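Local coordinates for protein phenol hydroxylase component phN (Pseudomonas stutzeri, PDB 3U52) that probably hydroxylates phenol and related aromatics at a carboxylate-bridged diiron centre, as the large subunit of a multicomponent bacterial monooxygenase, at residues Ser116-Gln121 and Glu189-Ile194; Ser177-Ala182 and Phe196-Val201; Lys264-Gly269 and Asp322-Ala327. One frame throughout, in Å; residues are numbered along the deposited sequence.

How the contacts relate
Contacts 1 and 2 share helix 187-216, and their centres lie about 10 Å apart. Contact 1 places the N-terminal part of that helix against helix 105-121, and contact 2 places its next turns, which carry the iron ligand Glu199, against helix 173-184. The two join directly through packing of Ile194 CD1 on Phe179 CE1 at 3.5 Å. Contact 3 lies farther along the chain, its centre about 13 Å from that of contact 2 and about 23 Å from that of contact 1, but helix 254-283 ties it to both: Lys264 NZ forms salt bridges with Glu189 OE1 and Asp181 OD1, each at 2.8 Å, and Arg268 NH1 one with Asp181 OD2 at 2.7 Å.

Contact 1: residues Ser116-Gln121 and Glu189-Ile194; sequences SKVGRQ and EFLTAI
In the helical bundle of this diiron hydroxylase, the C-terminal part of helix 105-121 meets the N-terminal part of helix 187-216 through Val118, which faces Phe190 and Leu191. Both helices supply iron ligands elsewhere along their length, Glu108 on the first and Glu199 on the second. The contact is small, buried and wholly apolar, with no hydrogen bond crossing it. Val118 CG1 does all the touching: it lies 3.9 Å from Leu191 CD1 and 4.2 Å from Phe190 CD2, meeting the ring obliquely. Phe190 has CG anti to its backbone N (chi1 176°), which carries the ring out toward Val118; Ile194 CG1, one turn on, sits over one ring face near the rim. Leu191 starts from the flank of its helix, and CD1 swings back to the valine methyl. Within 116-121, Gln121 folds back so that its NE2 donates to Lys117 O at 3.2 Å. That oxygen also accepts from Arg120 N, on the opposite face of the carbonyl plane. Leu191 borders a xenon site with Trp47, Trp50 and Phe188. Cys131 of helix 125-155 packs against both Val118 and Leu191, while Arg183 of helix 173-184 lies against Phe190.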
loop_
_atom_site.group_PDB
_atom_site.type_symbol
_atom_site.label_atom_id
_atom_site.label_comp_id
_atom_site.label_asym_id
_atom_site.label_seq_id
_atom_site.Cartn_x
_atom_site.Cartn_y
_atom_site.Cartn_z
ATOM N N SER A 116 -18.195 15.818 17.243
ATOM C CA SER A 116 -19.323 16.143 16.332
ATOM C C SER A 116 -20.292 17.115 17.052
ATOM O O SER A 116 -20.692 18.168 16.523
ATOM C CB SER A 116 -20.083 14.874 15.946
ATOM O OG SER A 116 -19.298 13.999 15.122
ATOM N N LYS A 117 -20.691 16.737 18.259
ATOM C CA LYS A 117 -21.587 17.585 19.020
ATOM C C LYS A 117 -21.011 18.949 19.333
ATOM O O LYS A 117 -21.708 19.944 19.206
ATOM C CB LYS A 117 -22.089 16.868 20.279
ATOM C CG LYS A 117 -22.759 17.844 21.315
ATOM C CD LYS A 117 -23.613 17.098 22.311
ATOM C CE LYS A 117 -24.272 18.129 23.276
ATOM N NZ LYS A 117 -25.612 18.547 22.707
ATOM N N VAL A 118 -19.737 19.030 19.728
ATOM C CA VAL A 118 -19.136 20.320 20.076
ATOM C C VAL A 118 -18.889 21.206 18.812
ATOM O O VAL A 118 -18.955 22.454 18.856
ATOM C CB VAL A 118 -17.869 20.036 21.001
ATOM C CG1 VAL A 118 -16.593 19.913 20.182
ATOM C CG2 VAL A 118 -17.737 21.061 22.105
ATOM N N GLY A 119 -18.651 20.569 17.668
ATOM C CA GLY A 119 -18.632 21.268 16.359
ATOM C C GLY A 119 -19.998 21.786 15.858
ATOM O O GLY A 119 -20.083 22.371 14.767
ATOM N N ARG A 120 -21.062 21.562 16.647
ATOM C CA ARG A 120 -22.344 22.289 16.527
ATOM C C ARG A 120 -22.551 23.413 17.606
ATOM O O ARG A 120 -23.282 24.372 17.366
ATOM C CB ARG A 120 -23.513 21.285 16.554
ATOM C CG ARG A 120 -24.901 21.922 16.685
ATOM C CD ARG A 120 -25.287 22.703 15.394
ATOM N NE ARG A 120 -26.615 23.310 15.508
ATOM C CZ ARG A 120 -26.899 24.385 16.233
ATOM N NH1 ARG A 120 -25.943 25.063 16.913
ATOM N NH2 ARG A 120 -28.165 24.796 16.253
ATOM N N GLN A 121 -21.927 23.316 18.776
ATOM C CA GLN A 121 -22.333 24.185 19.920
ATOM C C GLN A 121 -21.741 25.553 19.998
ATOM O O GLN A 121 -22.328 26.398 20.673
ATOM C CB GLN A 121 -22.079 23.543 21.291
ATOM C CG GLN A 121 -22.737 22.233 21.532
ATOM C CD GLN A 121 -24.160 22.180 21.105
ATOM O OE1 GLN A 121 -25.027 23.043 21.477
ATOM N NE2 GLN A 121 -24.453 21.148 20.315
ATOM N N GLU A 189 -15.439 22.700 28.809
ATOM C CA GLU A 189 -14.741 21.687 29.636
ATOM C C GLU A 189 -14.395 20.486 28.761
ATOM O O GLU A 189 -13.284 19.959 28.848
ATOM C CB GLU A 189 -15.553 21.260 30.864
ATOM C CG GLU A 189 -14.763 20.283 31.755
ATOM C CD GLU A 189 -15.484 19.878 33.029
ATOM O OE1 GLU A 189 -14.896 19.084 33.770
ATOM O OE2 GLU A 189 -16.611 20.333 33.325
ATOM N N PHE A 190 -15.305 20.109 27.869
ATOM C CA PHE A 190 -15.004 18.990 26.940
ATOM C C PHE A 190 -13.701 19.312 26.181
ATOM O O PHE A 190 -12.759 18.480 26.148
ATOM C CB PHE A 190 -16.141 18.709 25.957
ATOM C CG PHE A 190 -15.816 17.620 24.923
ATOM C CD1 PHE A 190 -15.913 16.274 25.239
ATOM C CD2 PHE A 190 -15.350 17.964 23.664
ATOM C CE1 PHE A 190 -15.603 15.278 24.295
ATOM C CE2 PHE A 190 -15.033 16.984 22.727
ATOM C CZ PHE A 190 -15.167 15.643 23.050
ATOM N N LEU A 191 -13.638 20.505 25.596
ATOM C CA LEU A 191 -12.410 20.896 24.875
ATOM C C LEU A 191 -11.169 20.969 25.790
ATOM O O LEU A 191 -10.059 20.527 25.418
ATOM C CB LEU A 191 -12.638 22.197 24.108
ATOM C CG LEU A 191 -12.769 22.092 22.575
ATOM C CD1 LEU A 191 -13.136 20.713 21.909
ATOM C CD2 LEU A 191 -13.562 23.242 22.064
ATOM N N THR A 192 -11.334 21.493 27.001
ATOM C CA THR A 192 -10.194 21.586 27.912
ATOM C C THR A 192 -9.708 20.208 28.321
ATOM O O THR A 192 -8.495 19.990 28.463
ATOM C CB THR A 192 -10.512 22.476 29.142
ATOM O OG1 THR A 192 -10.806 23.801 28.670
ATOM C CG2 THR A 192 -9.305 22.532 30.107
ATOM N N ALA A 193 -10.642 19.289 28.549
ATOM C CA ALA A 193 -10.333 17.927 28.954
ATOM C C ALA A 193 -9.606 17.177 27.836
ATOM O O ALA A 193 -8.551 16.569 28.031
ATOM C CB ALA A 193 -11.636 17.183 29.252
ATOM N N ILE A 194 -10.242 17.187 26.688
ATOM C CA ILE A 194 -9.849 16.303 25.603
ATOM C C ILE A 194 -8.819 16.936 24.646
ATOM O O ILE A 194 -7.755 16.344 24.384
ATOM C CB ILE A 194 -11.112 15.654 24.860
ATOM C CG1 ILE A 194 -12.073 14.986 25.872
ATOM C CG2 ILE A 194 -10.669 14.634 23.793
ATOM C CD1 ILE A 194 -11.457 13.879 26.871
#

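Contact 2: residues Ser177-Ala182 and Phe196-Val201; sequences SFFDDA and FSFEYV. With FE (Fe (III) ion), chain H.
Aromatic packing carries this contact: Phe178 and Phe179, successive residues of helix 173-184, close on the ring of Phe198 in helix 187-216. The Phe178 and Phe198 rings have centroids 5.1 Å apart and planes inclined at 44°, between a stack and a T-shape. Phe178 CE1 lies over the centre of one Phe198 face, 4.2 Å from CZ of Phe198. Phe179 comes differently: its CE1 is 3.9 Å from Phe198 CE2, which lies at the edge of the Phe179 ring and in its plane, the two side chains crossing at about a right angle. Phe198 extends its ring toward helix 173-184 because chi1 (-150°) sets CG on the far side from the main-chain nitrogen. Metal coordination belongs to the next residue. Glu199 bends at chi2 (-79°) and binds iron through OE1 at 2.1 Å, whereas its OE2 stays 3.2 Å from the metal. Within segment 196-201 the backbone makes a wider pi-type turn, Val201 N donating to Phe196 O at 2.9 Å. Phe198 also lines a xenon pocket with Gly269 and Leu273. Glu233 and His236 of helix 220-250 join Glu199 at this iron, giving the carboxylate-and-histidine metal site typical of the four-helix diiron bundle of bacterial multicomponent monooxygenases.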
loop_
_atom_site.group_PDB
_atom_site.type_symbol
_atom_site.label_atom_id
_atom_site.label_comp_id
_atom_site.label_asym_id
_atom_site.label_seq_id
_atom_site.Cartn_x
_atom_site.Cartn_y
_atom_site.Cartn_z
ATOM N N SER A 177 -15.618 5.782 32.128
ATOM C CA SER A 177 -16.063 6.887 32.961
ATOM C C SER A 177 -15.244 8.175 32.738
ATOM O O SER A 177 -15.773 9.281 32.901
ATOM C CB SER A 177 -16.097 6.497 34.459
ATOM O OG SER A 177 -14.782 6.356 34.961
ATOM N N PHE A 178 -13.966 8.054 32.361
ATOM C CA PHE A 178 -13.141 9.235 31.958
ATOM C C PHE A 178 -13.825 9.978 30.821
ATOM O O PHE A 178 -14.042 11.213 30.871
ATOM C CB PHE A 178 -11.714 8.785 31.482
ATOM C CG PHE A 178 -10.865 9.918 30.983
ATOM C CD1 PHE A 178 -10.914 10.306 29.656
ATOM C CD2 PHE A 178 -9.974 10.570 31.843
ATOM C CE1 PHE A 178 -10.125 11.389 29.193
ATOM C CE2 PHE A 178 -9.139 11.647 31.399
ATOM C CZ PHE A 178 -9.246 12.075 30.109
ATOM N N PHE A 179 -14.179 9.230 29.771
ATOM C CA PHE A 179 -14.818 9.896 28.648
ATOM C C PHE A 179 -16.307 10.278 28.858
ATOM O O PHE A 179 -16.769 11.242 28.247
ATOM C CB PHE A 179 -14.640 9.076 27.332
ATOM C CG PHE A 179 -14.140 9.929 26.201
ATOM C CD1 PHE A 179 -12.798 10.136 26.023
ATOM C CD2 PHE A 179 -15.043 10.565 25.355
ATOM C CE1 PHE A 179 -12.312 10.996 24.990
ATOM C CE2 PHE A 179 -14.598 11.399 24.315
ATOM C CZ PHE A 179 -13.234 11.618 24.134
ATOM N N ASP A 180 -17.050 9.502 29.656
ATOM C CA ASP A 180 -18.446 9.864 30.032
ATOM C C ASP A 180 -18.420 11.173 30.796
ATOM O O ASP A 180 -19.255 11.993 30.573
ATOM C CB ASP A 180 -19.106 8.792 30.880
ATOM C CG ASP A 180 -19.621 7.617 30.068
ATOM O OD1 ASP A 180 -19.459 7.606 28.802
ATOM O OD2 ASP A 180 -20.217 6.671 30.684
ATOM N N ASP A 181 -17.442 11.367 31.681
ATOM C CA ASP A 181 -17.273 12.602 32.458
ATOM C C ASP A 181 -17.108 13.776 31.503
ATOM O O ASP A 181 -17.861 14.754 31.586
ATOM C CB ASP A 181 -16.087 12.387 33.422
ATOM C CG ASP A 181 -15.895 13.504 34.466
ATOM O OD1 ASP A 181 -16.347 14.637 34.279
ATOM O OD2 ASP A 181 -15.207 13.227 35.474
ATOM N N ALA A 182 -16.190 13.654 30.519
ATOM C CA ALA A 182 -15.980 14.734 29.533
ATOM C C ALA A 182 -17.215 15.027 28.669
ATOM O O ALA A 182 -17.544 16.182 28.456
ATOM C CB ALA A 182 -14.742 14.415 28.612
ATOM N N PHE A 196 -7.033 19.997 25.053
ATOM C CA PHE A 196 -5.839 20.466 25.711
ATOM C C PHE A 196 -5.162 19.384 26.579
ATOM O O PHE A 196 -4.004 19.046 26.330
ATOM C CB PHE A 196 -6.088 21.773 26.461
ATOM C CG PHE A 196 -4.943 22.175 27.344
ATOM C CD1 PHE A 196 -3.798 22.724 26.803
ATOM C CD2 PHE A 196 -4.984 21.924 28.726
ATOM C CE1 PHE A 196 -2.726 23.068 27.628
ATOM C CE2 PHE A 196 -3.891 22.246 29.545
ATOM C CZ PHE A 196 -2.786 22.830 29.007
ATOM N N SER A 197 -5.867 18.803 27.548
ATOM C CA SER A 197 -5.250 17.882 28.516
ATOM C C SER A 197 -4.833 16.532 27.898
ATOM O O SER A 197 -3.705 16.065 28.103
ATOM C CB SER A 197 -6.185 17.695 29.748
ATOM O OG SER A 197 -6.455 18.962 30.365
ATOM N N PHE A 198 -5.716 15.927 27.120
ATOM C CA PHE A 198 -5.517 14.610 26.520
ATOM C C PHE A 198 -4.625 14.810 25.284
ATOM O O PHE A 198 -3.490 14.303 25.231
ATOM C CB PHE A 198 -6.907 14.103 26.099
ATOM C CG PHE A 198 -7.119 12.596 26.107
ATOM C CD1 PHE A 198 -6.388 11.734 26.890
ATOM C CD2 PHE A 198 -8.177 12.055 25.365
ATOM C CE1 PHE A 198 -6.681 10.329 26.846
ATOM C CE2 PHE A 198 -8.474 10.663 25.367
ATOM C CZ PHE A 198 -7.729 9.822 26.082
ATOM N N GLU A 199 -5.120 15.589 24.313
ATOM C CA GLU A 199 -4.497 15.678 22.968
ATOM C C GLU A 199 -3.271 16.520 22.875
ATOM O O GLU A 199 -2.591 16.454 21.872
ATOM C CB GLU A 199 -5.455 16.233 21.918
ATOM C CG GLU A 199 -6.641 15.349 21.642
ATOM C CD GLU A 199 -6.273 14.190 20.732
ATOM O OE1 GLU A 199 -6.815 14.093 19.624
ATOM O OE2 GLU A 199 -5.416 13.379 21.131
ATOM N N TYR A 200 -3.019 17.373 23.853
ATOM C CA TYR A 200 -1.846 18.186 23.805
ATOM C C TYR A 200 -0.867 17.823 24.918
ATOM O O TYR A 200 0.272 17.444 24.644
ATOM C CB TYR A 200 -2.189 19.684 23.805
ATOM C CG TYR A 200 -0.960 20.516 23.620
ATOM C CD1 TYR A 200 -0.359 21.146 24.686
ATOM C CD2 TYR A 200 -0.367 20.627 22.368
ATOM C CE1 TYR A 200 0.835 21.888 24.507
ATOM C CE2 TYR A 200 0.783 21.336 22.180
ATOM C CZ TYR A 200 1.388 21.979 23.247
ATOM O OH TYR A 200 2.552 22.725 23.025
ATOM N N VAL A 201 -1.286 17.949 26.160
ATOM C CA VAL A 201 -0.406 17.690 27.268
ATOM C C VAL A 201 0.038 16.205 27.428
ATOM O O VAL A 201 1.235 15.939 27.608
ATOM C CB VAL A 201 -0.971 18.232 28.582
ATOM C CG1 VAL A 201 0.017 17.939 29.751
ATOM C CG2 VAL A 201 -1.173 19.737 28.450
HETATM FE FE FE H . -6.060 12.805 18.082
#

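Contact 3: residues Lys264-Gly269 and Asp322-Ala327; sequences KWFWRG and DVANDA
The short helical segments 264-269 and 322-327 run nearly parallel, their axes inclined at 18° and no closer than 11.4 Å, with Trp267 and Ala324 nearest in the backbone. This is buried helix-to-helix packing in the largely helical hydroxylase subunit, where the long helix 254-283 receives the short helix 321-327. Large aromatic side chains on one side and small aliphatic ones on the other span the wide separation. Phe266 and Trp267 share an extended first torsion (chi1 171° and -173°), which carries both rings toward helix 321-327. Ala324 CB reaches both rings: it meets the edge of the Phe266 ring near its plane, and lies 4.5 Å from Trp267 CZ3 in an oblique approach to the indole. Val323 turns CG1 to the outer edge of that same indole, near its plane. No hydrogen bond joins the segments. Trp295 of helix 291-310 packs on both Phe266 and Ala324, and its NE1 is hydrogen-bonded to Asn325 OD1. Trp267 also rests on Cys436, a ligand of the bound zinc, so the indole connects this helix pair with the zinc-binding region. Phe266 touches a xenon atom. The packing is closest at Phe266, where CZ lies 3.7 Å and CE1 4.1 Å from Ala324 CB; on the indole, CH2 of Trp267 stands 4.0 Å from Val323 CG1.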
loop_
_atom_site.group_PDB
_atom_site.type_symbol
_atom_site.label_atom_id
_atom_site.label_comp_id
_atom_site.label_asym_id
_atom_site.label_seq_id
_atom_site.Cartn_x
_atom_site.Cartn_y
_atom_site.Cartn_z
ATOM N N LYS A 264 -8.360 19.081 37.567
ATOM C CA LYS A 264 -9.239 17.865 37.416
ATOM C C LYS A 264 -8.759 16.893 36.294
ATOM O O LYS A 264 -8.597 15.673 36.508
ATOM C CB LYS A 264 -10.669 18.292 37.106
ATOM C CG LYS A 264 -11.631 17.125 36.836
ATOM C CD LYS A 264 -13.027 17.637 36.472
ATOM C CE LYS A 264 -13.761 16.471 35.854
ATOM N NZ LYS A 264 -15.188 16.911 35.547
ATOM N N TRP A 265 -8.469 17.437 35.117
ATOM C CA TRP A 265 -8.220 16.586 33.975
ATOM C C TRP A 265 -6.781 16.129 33.946
ATOM O O TRP A 265 -6.495 15.083 33.420
ATOM C CB TRP A 265 -8.636 17.314 32.667
ATOM C CG TRP A 265 -10.162 17.278 32.633
ATOM C CD1 TRP A 265 -11.005 18.306 32.892
ATOM C CD2 TRP A 265 -10.995 16.106 32.435
ATOM N NE1 TRP A 265 -12.319 17.865 32.858
ATOM C CE2 TRP A 265 -12.329 16.528 32.538
ATOM C CE3 TRP A 265 -10.728 14.763 32.111
ATOM C CZ2 TRP A 265 -13.435 15.636 32.361
ATOM C CZ3 TRP A 265 -11.827 13.858 31.950
ATOM C CH2 TRP A 265 -13.150 14.316 32.077
ATOM N N PHE A 266 -5.866 16.932 34.488
ATOM C CA PHE A 266 -4.535 16.382 34.770
ATOM C C PHE A 266 -4.691 15.113 35.572
ATOM O O PHE A 266 -4.081 14.075 35.218
ATOM C CB PHE A 266 -3.608 17.330 35.571
ATOM C CG PHE A 266 -2.349 16.646 36.028
ATOM C CD1 PHE A 266 -2.185 16.274 37.368
ATOM C CD2 PHE A 266 -1.364 16.293 35.077
ATOM C CE1 PHE A 266 -1.047 15.585 37.780
ATOM C CE2 PHE A 266 -0.179 15.623 35.507
ATOM C CZ PHE A 266 -0.061 15.241 36.849
ATOM N N TRP A 267 -5.467 15.183 36.652
ATOM C CA TRP A 267 -5.505 14.090 37.612
ATOM C C TRP A 267 -6.275 12.873 37.057
ATOM O O TRP A 267 -5.802 11.752 37.124
ATOM C CB TRP A 267 -5.977 14.532 39.008
ATOM C CG TRP A 267 -5.803 13.368 39.958
ATOM C CD1 TRP A 267 -6.760 12.500 40.377
ATOM C CD2 TRP A 267 -4.585 12.959 40.598
ATOM N NE1 TRP A 267 -6.210 11.566 41.204
ATOM C CE2 TRP A 267 -4.873 11.815 41.349
ATOM C CE3 TRP A 267 -3.269 13.439 40.575
ATOM C CZ2 TRP A 267 -3.887 11.128 42.114
ATOM C CZ3 TRP A 267 -2.290 12.768 41.336
ATOM C CH2 TRP A 267 -2.605 11.636 42.091
ATOM N N ARG A 268 -7.426 13.110 36.424
ATOM C CA ARG A 268 -8.116 12.036 35.696
ATOM C C ARG A 268 -7.281 11.403 34.550
ATOM O O ARG A 268 -7.312 10.186 34.355
ATOM C CB ARG A 268 -9.477 12.536 35.151
ATOM C CG ARG A 268 -10.528 12.738 36.277
ATOM C CD ARG A 268 -11.971 12.278 35.806
ATOM N NE ARG A 268 -12.020 10.823 35.662
ATOM C CZ ARG A 268 -13.130 10.099 35.694
ATOM N NH1 ARG A 268 -14.298 10.688 35.836
ATOM N NH2 ARG A 268 -13.077 8.780 35.552
ATOM N N GLY A 269 -6.555 12.237 33.807
ATOM C CA GLY A 269 -5.703 11.768 32.732
ATOM C C GLY A 269 -4.556 10.942 33.303
ATOM O O GLY A 269 -4.226 9.875 32.772
ATOM N N ASP A 322 3.252 16.795 41.739
ATOM C CA ASP A 322 4.334 16.162 42.547
ATOM C C ASP A 322 4.082 14.725 42.984
ATOM O O ASP A 322 5.007 13.915 43.066
ATOM C CB ASP A 322 4.697 16.976 43.806
ATOM C CG ASP A 322 3.456 17.330 44.722
ATOM O OD1 ASP A 322 2.453 18.042 44.285
ATOM O OD2 ASP A 322 3.531 16.951 45.933
ATOM N N VAL A 323 2.828 14.440 43.322
ATOM C CA VAL A 323 2.419 13.106 43.720
ATOM C C VAL A 323 2.580 12.192 42.493
ATOM O O VAL A 323 3.032 11.062 42.627
ATOM C CB VAL A 323 0.956 13.109 44.260
ATOM C CG1 VAL A 323 0.502 11.731 44.542
ATOM C CG2 VAL A 323 0.814 13.970 45.533
ATOM N N ALA A 324 2.201 12.681 41.303
ATOM C CA ALA A 324 2.260 11.892 40.063
ATOM C C ALA A 324 3.736 11.669 39.657
ATOM O O ALA A 324 4.127 10.560 39.207
ATOM C CB ALA A 324 1.486 12.609 38.959
ATOM N N ASN A 325 4.558 12.713 39.794
ATOM C CA ASN A 325 6.035 12.586 39.495
ATOM C C ASN A 325 6.672 11.507 40.348
ATOM O O ASN A 325 7.333 10.635 39.833
ATOM C CB ASN A 325 6.785 13.917 39.658
ATOM C CG ASN A 325 6.280 14.963 38.706
ATOM O OD1 ASN A 325 5.528 14.650 37.761
ATOM N ND2 ASN A 325 6.667 16.221 38.933
ATOM N N ASP A 326 6.386 11.531 41.648
ATOM C CA ASP A 326 6.808 10.486 42.565
ATOM C C ASP A 326 6.217 9.065 42.306
ATOM O O ASP A 326 6.908 8.083 42.506
ATOM C CB ASP A 326 6.482 10.901 44.002
ATOM C CG ASP A 326 7.056 9.923 45.012
ATOM O OD1 ASP A 326 8.281 10.012 45.273
ATOM O OD2 ASP A 326 6.293 9.051 45.534
ATOM N N ALA A 327 4.962 8.955 41.829
ATOM C CA ALA A 327 4.345 7.635 41.582
ATOM C C ALA A 327 4.970 6.899 40.396
ATOM O O ALA A 327 4.764 5.700 40.230
ATOM C CB ALA A 327 2.803 7.743 41.370
#